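Local coordinates for protein GCN5-related N-acetyltransferase (Anabaena variabilis, PDB 2OZG) that binds coenzyme A in a GCN5-related N-acetyltransferase fold and probably transfers acetyl groups from acetyl-CoA to amines, possibly those of aminoglycosides, at residues A[98-101]-A[102-106]; A[124-128]-A[129-133]; A[261-264]-A[265-269]. All coordinates share one frame; numbering follows the deposited sequence.

Contact 1 of 3, residues A[98-101]-A[102-106]; sequences IALI and QHTLQ. With COA (coenzyme A), chain C.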
loop_
_atom_site.group_PDB
_atom_site.type_symbol
_atom_site.label_atom_id
_atom_site.label_comp_id
_atom_site.label_asym_id
_atom_site.label_seq_id
_atom_site.Cartn_x
_atom_site.Cartn_y
_atom_site.Cartn_z
ATOM N N ILE A 98 -10.705 30.618 21.883
ATOM C CA ILE A 98 -11.940 31.319 21.628
ATOM C C ILE A 98 -11.764 32.763 22.124
ATOM O O ILE A 98 -12.176 33.698 21.457
ATOM C CB ILE A 98 -13.165 30.570 22.225
ATOM C CG1 ILE A 98 -14.452 31.286 21.865
ATOM C CG2 ILE A 98 -13.061 30.410 23.723
ATOM C CD1 ILE A 98 -14.702 31.390 20.380
ATOM N N ALA A 99 -11.079 32.968 23.243
ATOM C CA ALA A 99 -10.851 34.338 23.676
ATOM C C ALA A 99 -10.125 35.085 22.558
ATOM O O ALA A 99 -10.533 36.151 22.142
ATOM C CB ALA A 99 -10.061 34.382 24.989
ATOM N N LEU A 100 -9.057 34.491 22.038
ATOM C CA LEU A 100 -8.290 35.116 20.960
ATOM C C LEU A 100 -9.172 35.496 19.756
ATOM O O LEU A 100 -9.153 36.637 19.240
ATOM C CB LEU A 100 -7.171 34.147 20.516
ATOM C CG LEU A 100 -6.267 34.564 19.349
ATOM C CD1 LEU A 100 -5.537 35.914 19.556
ATOM C CD2 LEU A 100 -5.278 33.466 19.102
ATOM N N ILE A 101 -9.973 34.546 19.311
ATOM C CA ILE A 101 -10.825 34.772 18.139
ATOM C C ILE A 101 -11.883 35.858 18.336
ATOM O O ILE A 101 -12.155 36.683 17.455
ATOM C CB ILE A 101 -11.473 33.444 17.662
ATOM C CG1 ILE A 101 -10.400 32.417 17.262
ATOM C CG2 ILE A 101 -12.460 33.740 16.460
ATOM C CD1 ILE A 101 -9.402 32.892 16.191
ATOM N N GLN A 102 -12.449 35.892 19.507
ATOM C CA GLN A 102 -13.414 36.910 19.840
ATOM C C GLN A 102 -12.777 38.303 19.861
ATOM O O GLN A 102 -13.320 39.234 19.313
ATOM C CB GLN A 102 -14.021 36.559 21.198
ATOM C CG GLN A 102 -14.861 35.274 21.159
ATOM C CD GLN A 102 -15.458 34.926 22.553
ATOM O OE1 GLN A 102 -14.824 35.167 23.590
ATOM N NE2 GLN A 102 -16.653 34.312 22.562
ATOM N N HIS A 103 -11.630 38.443 20.523
ATOM C CA HIS A 103 -10.894 39.705 20.505
ATOM C C HIS A 103 -10.560 40.143 19.113
ATOM O O HIS A 103 -10.712 41.295 18.797
ATOM C CB HIS A 103 -9.600 39.638 21.352
ATOM C CG HIS A 103 -9.833 39.819 22.820
ATOM N ND1 HIS A 103 -9.539 38.844 23.757
ATOM C CD2 HIS A 103 -10.326 40.876 23.522
ATOM C CE1 HIS A 103 -9.827 39.292 24.968
ATOM N NE2 HIS A 103 -10.310 40.518 24.852
ATOM N N THR A 104 -10.040 39.230 18.309
ATOM C CA THR A 104 -9.727 39.475 16.923
ATOM C C THR A 104 -10.939 39.957 16.130
ATOM O O THR A 104 -10.848 40.924 15.386
ATOM C CB THR A 104 -9.178 38.156 16.275
ATOM O OG1 THR A 104 -8.009 37.755 16.986
ATOM C CG2 THR A 104 -8.826 38.347 14.836
ATOM N N LEU A 105 -12.071 39.273 16.262
ATOM C CA LEU A 105 -13.292 39.702 15.604
ATOM C C LEU A 105 -13.714 41.111 16.013
ATOM O O LEU A 105 -14.128 41.920 15.180
ATOM C CB LEU A 105 -14.423 38.705 15.873
ATOM C CG LEU A 105 -14.386 37.423 15.091
ATOM C CD1 LEU A 105 -15.496 36.474 15.599
ATOM C CD2 LEU A 105 -14.586 37.702 13.621
ATOM N N GLN A 106 -13.606 41.415 17.296
ATOM C CA GLN A 106 -13.909 42.741 17.789
ATOM C C GLN A 106 -12.989 43.748 17.133
ATOM O O GLN A 106 -13.431 44.832 16.758
ATOM C CB GLN A 106 -13.785 42.802 19.307
ATOM C CG GLN A 106 -13.809 44.228 19.922
ATOM C CD GLN A 106 -15.145 45.009 19.715
ATOM O OE1 GLN A 106 -16.148 44.488 19.184
ATOM N NE2 GLN A 106 -15.150 46.264 20.162
HETATM N N1A COA C . -10.819 19.876 17.832
HETATM C C2A COA C . -12.100 20.259 17.993
HETATM N N3A COA C . -12.443 21.305 18.771
HETATM C C4A COA C . -11.475 21.993 19.426
HETATM C C5A COA C . -10.138 21.625 19.300
HETATM C C6A COA C . -9.825 20.529 18.472
HETATM N N6A COA C . -8.565 20.086 18.270
HETATM N N7A COA C . -9.438 22.490 20.074
HETATM C C8A COA C . -10.310 23.352 20.655
HETATM N N9A COA C . -11.551 23.039 20.246
HETATM C C1B COA C . -12.856 23.679 20.590
HETATM C C2B COA C . -13.358 23.243 21.964
HETATM O O2B COA C . -14.103 22.004 21.918
HETATM C C3B COA C . -14.154 24.458 22.424
HETATM O O3B COA C . -15.564 24.313 22.210
HETATM P P3B COA C . -16.543 23.882 23.441
HETATM O O7A COA C . -16.693 25.160 24.250
HETATM O O8A COA C . -17.786 23.356 22.730
HETATM O O9A COA C . -15.788 22.816 24.226
HETATM C C4B COA C . -13.603 25.648 21.641
HETATM O O4B COA C . -12.771 25.113 20.603
HETATM C C5B COA C . -12.803 26.606 22.525
HETATM O O5B COA C . -11.636 25.925 23.007
HETATM P P1A COA C . -10.268 26.686 23.462
HETATM O O1A COA C . -10.432 28.177 23.283
HETATM O O2A COA C . -9.888 26.149 24.843
HETATM O O3A COA C . -9.191 26.074 22.393
HETATM P P2A COA C . -7.602 25.821 22.707
HETATM O O4A COA C . -7.123 27.043 23.496
HETATM O O5A COA C . -7.470 24.447 23.361
HETATM O O6A COA C . -6.952 25.804 21.176
HETATM C CBP COA C . -5.655 24.889 19.152
HETATM C CCP COA C . -5.926 24.895 20.672
HETATM C CDP COA C . -5.919 26.316 18.675
HETATM C CEP COA C . -6.769 24.045 18.538
HETATM C CAP COA C . -4.154 24.414 18.885
HETATM O OAP COA C . -3.245 25.526 18.583
HETATM C C9P COA C . -3.774 23.280 17.893
HETATM O O9P COA C . -3.861 21.977 18.224
HETATM N N8P COA C . -3.230 23.482 16.676
HETATM C C7P COA C . -2.909 24.639 15.838
HETATM C C6P COA C . -3.715 24.323 14.589
HETATM C C5P COA C . -5.003 25.132 14.558
HETATM O O5P COA C . -5.743 25.186 15.538
HETATM N N4P COA C . -5.306 25.755 13.409
HETATM C C3P COA C . -6.496 26.560 13.146
HETATM C C2P COA C . -6.291 27.140 11.764
HETATM S S1P COA C . -4.952 28.403 11.777
#

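Contact 2 of 3, residues A[124-128]-A[129-133]; sequences RLYRK and AGYEQ. With COA (coenzyme A), chain C.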
loop_
_atom_site.group_PDB
_atom_site.type_symbol
_atom_site.label_atom_id
_atom_site.label_comp_id
_atom_site.label_asym_id
_atom_site.label_seq_id
_atom_site.Cartn_x
_atom_site.Cartn_y
_atom_site.Cartn_z
ATOM N N ARG A 124 -15.338 23.343 15.298
ATOM C CA ARG A 124 -16.104 23.615 16.526
ATOM C C ARG A 124 -15.695 24.949 17.120
ATOM O O ARG A 124 -16.528 25.742 17.537
ATOM C CB ARG A 124 -15.908 22.468 17.534
ATOM C CG ARG A 124 -16.747 22.513 18.834
ATOM C CD ARG A 124 -16.280 21.414 19.892
ATOM N N LEU A 125 -14.399 25.177 17.184
ATOM C CA LEU A 125 -13.859 26.440 17.700
ATOM C C LEU A 125 -14.405 27.675 16.960
ATOM O O LEU A 125 -14.972 28.617 17.555
ATOM C CB LEU A 125 -12.340 26.416 17.600
ATOM C CG LEU A 125 -11.606 27.778 17.764
ATOM C CD1 LEU A 125 -11.859 28.251 19.152
ATOM C CD2 LEU A 125 -10.119 27.631 17.512
ATOM N N TYR A 126 -14.225 27.691 15.651
ATOM C CA TYR A 126 -14.665 28.854 14.880
ATOM C C TYR A 126 -16.177 29.058 14.821
ATOM O O TYR A 126 -16.615 30.166 14.790
ATOM C CB TYR A 126 -14.008 28.844 13.540
ATOM C CG TYR A 126 -12.506 28.815 13.682
ATOM C CD1 TYR A 126 -11.818 29.941 14.054
ATOM C CD2 TYR A 126 -11.783 27.647 13.420
ATOM C CE1 TYR A 126 -10.432 29.930 14.161
ATOM C CE2 TYR A 126 -10.410 27.606 13.543
ATOM C CZ TYR A 126 -9.741 28.746 13.911
ATOM O OH TYR A 126 -8.407 28.761 14.017
ATOM N N ARG A 127 -16.963 27.977 14.805
ATOM C CA ARG A 127 -18.410 28.095 14.877
ATOM C C ARG A 127 -18.835 28.730 16.205
ATOM O O ARG A 127 -19.845 29.443 16.241
ATOM C CB ARG A 127 -19.069 26.724 14.698
ATOM C CG ARG A 127 -18.899 26.193 13.292
ATOM C CD ARG A 127 -19.431 24.795 13.135
ATOM N NE ARG A 127 -19.685 24.468 11.737
ATOM C CZ ARG A 127 -19.868 23.230 11.288
ATOM N NH1 ARG A 127 -19.721 22.208 12.110
ATOM N NH2 ARG A 127 -20.175 23.016 10.015
ATOM N N LYS A 128 -18.092 28.482 17.290
ATOM C CA LYS A 128 -18.396 29.156 18.568
ATOM C C LYS A 128 -18.299 30.657 18.372
ATOM O O LYS A 128 -18.973 31.376 19.036
ATOM C CB LYS A 128 -17.458 28.770 19.734
ATOM C CG LYS A 128 -17.745 27.452 20.392
ATOM C CD LYS A 128 -16.978 27.267 21.719
ATOM C CE LYS A 128 -17.623 28.014 22.941
ATOM N NZ LYS A 128 -18.940 27.434 23.460
ATOM N N ALA A 129 -17.512 31.138 17.410
ATOM C CA ALA A 129 -17.404 32.582 17.203
ATOM C C ALA A 129 -18.177 33.100 16.006
ATOM O O ALA A 129 -17.934 34.245 15.558
ATOM C CB ALA A 129 -15.922 32.976 17.081
ATOM N N GLY A 130 -19.038 32.246 15.448
ATOM C CA GLY A 130 -19.860 32.604 14.289
ATOM C C GLY A 130 -19.372 32.426 12.875
ATOM O O GLY A 130 -20.049 32.920 11.936
ATOM N N TYR A 131 -18.214 31.775 12.703
ATOM C CA TYR A 131 -17.713 31.389 11.366
ATOM C C TYR A 131 -18.515 30.185 10.899
ATOM O O TYR A 131 -18.902 29.346 11.714
ATOM C CB TYR A 131 -16.222 30.975 11.377
ATOM C CG TYR A 131 -15.244 32.118 11.509
ATOM C CD1 TYR A 131 -14.924 32.642 12.730
ATOM C CD2 TYR A 131 -14.626 32.653 10.386
ATOM C CE1 TYR A 131 -14.088 33.720 12.846
ATOM C CE2 TYR A 131 -13.734 33.722 10.486
ATOM C CZ TYR A 131 -13.473 34.247 11.696
ATOM O OH TYR A 131 -12.591 35.302 11.815
ATOM N N GLU A 132 -18.714 30.076 9.575
ATOM C CA GLU A 132 -19.354 28.888 9.026
ATOM C C GLU A 132 -18.803 28.514 7.679
ATOM O O GLU A 132 -18.282 29.339 6.970
ATOM C CB GLU A 132 -20.880 29.062 8.932
ATOM C CG GLU A 132 -21.704 27.778 8.560
ATOM C CD GLU A 132 -21.413 26.571 9.484
ATOM O OE1 GLU A 132 -20.448 25.828 9.204
ATOM O OE2 GLU A 132 -22.154 26.361 10.458
ATOM N N GLN A 133 -18.924 27.237 7.321
ATOM C CA GLN A 133 -18.545 26.812 5.975
ATOM C C GLN A 133 -19.148 27.754 4.973
ATOM O O GLN A 133 -20.330 28.075 5.044
ATOM C CB GLN A 133 -19.017 25.400 5.684
ATOM C CG GLN A 133 -18.429 24.367 6.638
ATOM C CD GLN A 133 -18.745 22.974 6.196
ATOM O OE1 GLN A 133 -19.662 22.790 5.403
ATOM N NE2 GLN A 133 -17.947 21.969 6.670
HETATM N N1A COA C . -10.819 19.876 17.832
HETATM C C2A COA C . -12.100 20.259 17.993
HETATM N N3A COA C . -12.443 21.305 18.771
HETATM C C4A COA C . -11.475 21.993 19.426
HETATM C C5A COA C . -10.138 21.625 19.300
HETATM C C6A COA C . -9.825 20.529 18.472
HETATM N N6A COA C . -8.565 20.086 18.270
HETATM N N7A COA C . -9.438 22.490 20.074
HETATM C C8A COA C . -10.310 23.352 20.655
HETATM N N9A COA C . -11.551 23.039 20.246
HETATM C C1B COA C . -12.856 23.679 20.590
HETATM C C2B COA C . -13.358 23.243 21.964
HETATM O O2B COA C . -14.103 22.004 21.918
HETATM C C3B COA C . -14.154 24.458 22.424
HETATM O O3B COA C . -15.564 24.313 22.210
HETATM P P3B COA C . -16.543 23.882 23.441
HETATM O O7A COA C . -16.693 25.160 24.250
HETATM O O8A COA C . -17.786 23.356 22.730
HETATM O O9A COA C . -15.788 22.816 24.226
HETATM C C4B COA C . -13.603 25.648 21.641
HETATM O O4B COA C . -12.771 25.113 20.603
HETATM C C5B COA C . -12.803 26.606 22.525
HETATM O O5B COA C . -11.636 25.925 23.007
HETATM P P1A COA C . -10.268 26.686 23.462
HETATM O O1A COA C . -10.432 28.177 23.283
HETATM O O2A COA C . -9.888 26.149 24.843
HETATM O O3A COA C . -9.191 26.074 22.393
HETATM P P2A COA C . -7.602 25.821 22.707
HETATM O O4A COA C . -7.123 27.043 23.496
HETATM O O5A COA C . -7.470 24.447 23.361
HETATM O O6A COA C . -6.952 25.804 21.176
HETATM C CBP COA C . -5.655 24.889 19.152
HETATM C CCP COA C . -5.926 24.895 20.672
HETATM C CDP COA C . -5.919 26.316 18.675
HETATM C CEP COA C . -6.769 24.045 18.538
HETATM C CAP COA C . -4.154 24.414 18.885
HETATM O OAP COA C . -3.245 25.526 18.583
HETATM C C9P COA C . -3.774 23.280 17.893
HETATM O O9P COA C . -3.861 21.977 18.224
HETATM N N8P COA C . -3.230 23.482 16.676
HETATM C C7P COA C . -2.909 24.639 15.838
HETATM C C6P COA C . -3.715 24.323 14.589
HETATM C C5P COA C . -5.003 25.132 14.558
HETATM O O5P COA C . -5.743 25.186 15.538
HETATM N N4P COA C . -5.306 25.755 13.409
HETATM C C3P COA C . -6.496 26.560 13.146
HETATM C C2P COA C . -6.291 27.140 11.764
HETATM S S1P COA C . -4.952 28.403 11.777
#

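Contact 3 of 3, residues A[261-264]-A[265-269]; sequences WKSS and VIDAL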
loop_
_atom_site.group_PDB
_atom_site.type_symbol
_atom_site.label_atom_id
_atom_site.label_comp_id
_atom_site.label_asym_id
_atom_site.label_seq_id
_atom_site.Cartn_x
_atom_site.Cartn_y
_atom_site.Cartn_z
ATOM N N TRP A 261 -3.551 20.624 -9.779
ATOM C CA TRP A 261 -3.910 22.038 -9.784
ATOM C C TRP A 261 -5.077 22.268 -8.841
ATOM O O TRP A 261 -5.881 21.337 -8.563
ATOM C CB TRP A 261 -4.252 22.525 -11.199
ATOM C CG TRP A 261 -5.564 22.102 -11.745
ATOM C CD1 TRP A 261 -6.640 22.909 -11.915
ATOM C CD2 TRP A 261 -5.976 20.793 -12.250
ATOM N NE1 TRP A 261 -7.681 22.200 -12.463
ATOM C CE2 TRP A 261 -7.318 20.906 -12.639
ATOM C CE3 TRP A 261 -5.352 19.542 -12.361
ATOM C CZ2 TRP A 261 -8.032 19.830 -13.213
ATOM C CZ3 TRP A 261 -6.057 18.491 -12.877
ATOM C CH2 TRP A 261 -7.367 18.634 -13.293
ATOM N N LYS A 262 -5.271 23.520 -8.466
ATOM C CA LYS A 262 -6.408 23.895 -7.601
ATOM C C LYS A 262 -7.483 24.564 -8.454
ATOM O O LYS A 262 -7.193 25.365 -9.306
ATOM C CB LYS A 262 -5.963 24.806 -6.464
ATOM C CG LYS A 262 -4.997 24.057 -5.546
ATOM C CD LYS A 262 -4.547 24.904 -4.343
ATOM C CE LYS A 262 -5.669 25.144 -3.368
ATOM N NZ LYS A 262 -5.089 25.944 -2.253
ATOM N N SER A 263 -8.713 24.152 -8.231
ATOM C CA SER A 263 -9.819 24.654 -8.906
ATOM C C SER A 263 -11.058 24.590 -7.978
ATOM O O SER A 263 -10.996 24.490 -6.736
ATOM C CB SER A 263 -10.018 23.840 -10.174
ATOM O OG SER A 263 -10.870 24.504 -11.035
ATOM N N SER A 264 -12.179 24.756 -8.630
ATOM C CA SER A 264 -13.450 24.603 -8.037
ATOM C C SER A 264 -13.759 23.120 -7.893
ATOM O O SER A 264 -13.194 22.267 -8.619
ATOM C CB SER A 264 -14.474 25.117 -9.021
ATOM O OG SER A 264 -15.725 24.852 -8.426
ATOM N N VAL A 265 -14.725 22.802 -7.057
ATOM C CA VAL A 265 -15.118 21.403 -6.915
ATOM C C VAL A 265 -15.786 20.941 -8.209
ATOM O O VAL A 265 -15.611 19.810 -8.619
ATOM C CB VAL A 265 -15.965 21.219 -5.655
ATOM C CG1 VAL A 265 -16.312 19.780 -5.461
ATOM C CG2 VAL A 265 -15.146 21.689 -4.418
ATOM N N ILE A 266 -16.540 21.821 -8.866
ATOM C CA ILE A 266 -17.076 21.537 -10.168
ATOM C C ILE A 266 -16.149 22.220 -11.178
ATOM O O ILE A 266 -16.475 23.235 -11.764
ATOM C CB ILE A 266 -18.528 22.047 -10.347
ATOM C CG1 ILE A 266 -19.387 21.563 -9.204
ATOM C CG2 ILE A 266 -19.101 21.477 -11.671
ATOM C CD1 ILE A 266 -19.681 20.141 -9.319
ATOM N N ASP A 267 -14.981 21.651 -11.367
ATOM C CA ASP A 267 -14.003 22.263 -12.220
ATOM C C ASP A 267 -14.420 22.265 -13.704
ATOM O O ASP A 267 -14.755 21.243 -14.265
ATOM C CB ASP A 267 -12.678 21.545 -12.026
ATOM C CG ASP A 267 -11.692 21.813 -13.142
ATOM O OD1 ASP A 267 -11.043 22.857 -13.128
ATOM O OD2 ASP A 267 -11.548 20.928 -14.018
ATOM N N ALA A 268 -14.278 23.411 -14.349
ATOM C CA ALA A 268 -14.610 23.578 -15.754
ATOM C C ALA A 268 -13.475 23.199 -16.734
ATOM O O ALA A 268 -13.740 22.872 -17.905
ATOM C CB ALA A 268 -15.043 25.029 -15.988
ATOM N N LEU A 269 -12.216 23.265 -16.283
ATOM C CA LEU A 269 -11.090 22.952 -17.140
ATOM C C LEU A 269 -11.158 21.500 -17.632
ATOM O O LEU A 269 -10.816 21.216 -18.774
ATOM C CB LEU A 269 -9.759 23.173 -16.408
ATOM C CG LEU A 269 -9.355 24.577 -15.917
ATOM C CD1 LEU A 269 -7.943 24.502 -15.398
ATOM C CD2 LEU A 269 -9.452 25.641 -16.930
#

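Contact 1 of 3, residues A[98-101]-A[102-106]
Leu100 O takes two bonds from Thr104: the helical one from its backbone N, and a second from OG1 at 2.8 Å. The hydroxyl comes from above the carbonyl plane, 44° out of it, because chi1 of -60° sets OG1 anti to the carbonyl carbon and turns it back up the helix. Ala99 O is shared less evenly, with a nearly straight bond from His103 N at 3.0 Å and a weak one from His103 ND1. Gln102 N and Leu105 N continue the ladder to Ile98 O and Ile101 O. Farther out, the extended Gln102 side chain lies against Ile98, its NE2 3.8 Å from Ile98 CG1, and replacing it by an alanine would probably uncover that flank of Ile98. Ile101 CG2 meets Leu105 CD1 at 4.2 Å on the buried side, where Ala129 packs on both; Leu63 touches Leu100, Ile101 and Thr104. At the head of the run, Ile98 N gives a 2.8 Å bond to O1A of the coenzyme A pyrophosphate. Coenzyme A also accepts from Gly93 N, Gly95 N and Ala97 N. In this GNAT pyrophosphate-binding turn, N-terminal amides face the phosphates, and the helix dipole probably adds to their hold.

Contact 2 of 3, residues A[124-128]-A[129-133]
Tyr126 turns the edge of its ring toward the face of Tyr131, a T-shaped pair with centroids 5.9 Å apart and planes at 78°. Tyr126 CB and Tyr131 CB also touch, at 3.8 Å. The carbonyl Tyr126 O lies at the edge of the Tyr131 ring, near its plane. Tyr131 OH is hydrogen-bonded to Ser116 OG, and the other end of the Tyr126 ring reaches the coenzyme: COA C3P of the pantetheine arm lies at the ring edge. Here the helix ends in a Schellman motif. Tyr131 N bonds to Tyr126 O at 3.1 Å and Gly130 N to Arg127 O at 3.0 Å, with Gly130 as the C-prime residue; at its backbone angles, with a positive phi of 88°, a CB would be pressed against the preceding carbonyl O. Ala129 N also reaches Tyr126 O, from the opposite face to Tyr131 N. Arg127 extends from CG to NE and, in a salt bridge, grips Glu132 side-on, NE at 3.0 Å and NH2 at 2.9 Å both meeting OE1. The oxygen lies in the guanidinium plane, yet the carboxylate is turned 65° against it. Gln133 N takes the anti lone pair of this OE1, and Arg127 NH1 bonds to Leu273 O of the second subunit. Lys128, bent at chi3 and chi4, brings NZ to a weak 3.3 Å bond with COA O7A of the 3'-phosphate.

Contact 3 of 3, residues A[261-264]-A[265-269]
Ser264, Asp267 and Trp261 bury the most surface where strand 258-263 gives way to the following loop, and they show how a chain leaving a sheet can be tied back to it by side chains. Ser264 starts the turn. Its OG, set anti to the backbone N by a chi1 of 176°, accepts from Ile266 N at 3.2 Å; the angle at the hydrogen is 136°, so the bond is bent, but it holds the backbone two residues on. Asp267 then directs its carboxylate back to the strand, and OD1 becomes the meeting point of one strong and two weak donors. The shortest bond comes from Ser263 OG, at 2.7 Å, which uses the anti lone pair of OD1. Trp261 NE1 points to the same oxygen, which lies at the ring edge near its plane; at 3.5 Å this bond is weak, though straight. Leu269 N adds another weak bond from farther along the loop, and OD2 accepts from Thr270 N, so both oxygens of the buried carboxylate have partners. The indole and carboxylate planes stand 68° apart. Leu269 slides past Trp261 in the opposite direction, bringing Leu269 CD1 to 3.7 Å from Trp261 NE1. Trp261 also sits in a tryptophan cluster, meeting Trp140 of the adjacent antiparallel strand 132-143, Trp234 of strand 227-236, which runs parallel on the other flank, and, edge-to-face, Trp246 of helix 239-250. Leu269 reaches Val242 and Phe245 of that helix. The loop faces the second subunit: Asp267 O accepts from Arg285 NH2 of the second subunit, and Val265 packs on Val265 of that subunit, so the turn links strand 258-263 to helix 239-250 and to the subunit interface.

In the fold
The three contacts follow one another in series, each local in the chain, and none nests in or crosses another. Contact 1 lies within helix 96-110, which links strand 75-87 to strand 115-118. Contact 2 closes the turn from helix 123-128 into strand 132-143. These two touch directly, Ile101 and Leu105 packing on Ala129, Tyr126 and Tyr131, and both line coenzyme A in the first GNAT domain. Contact 3, at the end of strand 258-263 in the second GNAT domain, is remote, its centre about 26 Å from that of contact 2; yet strands 132-143 and 258-263 are sheet neighbours, and contacts 2 and 3 both meet the second subunit.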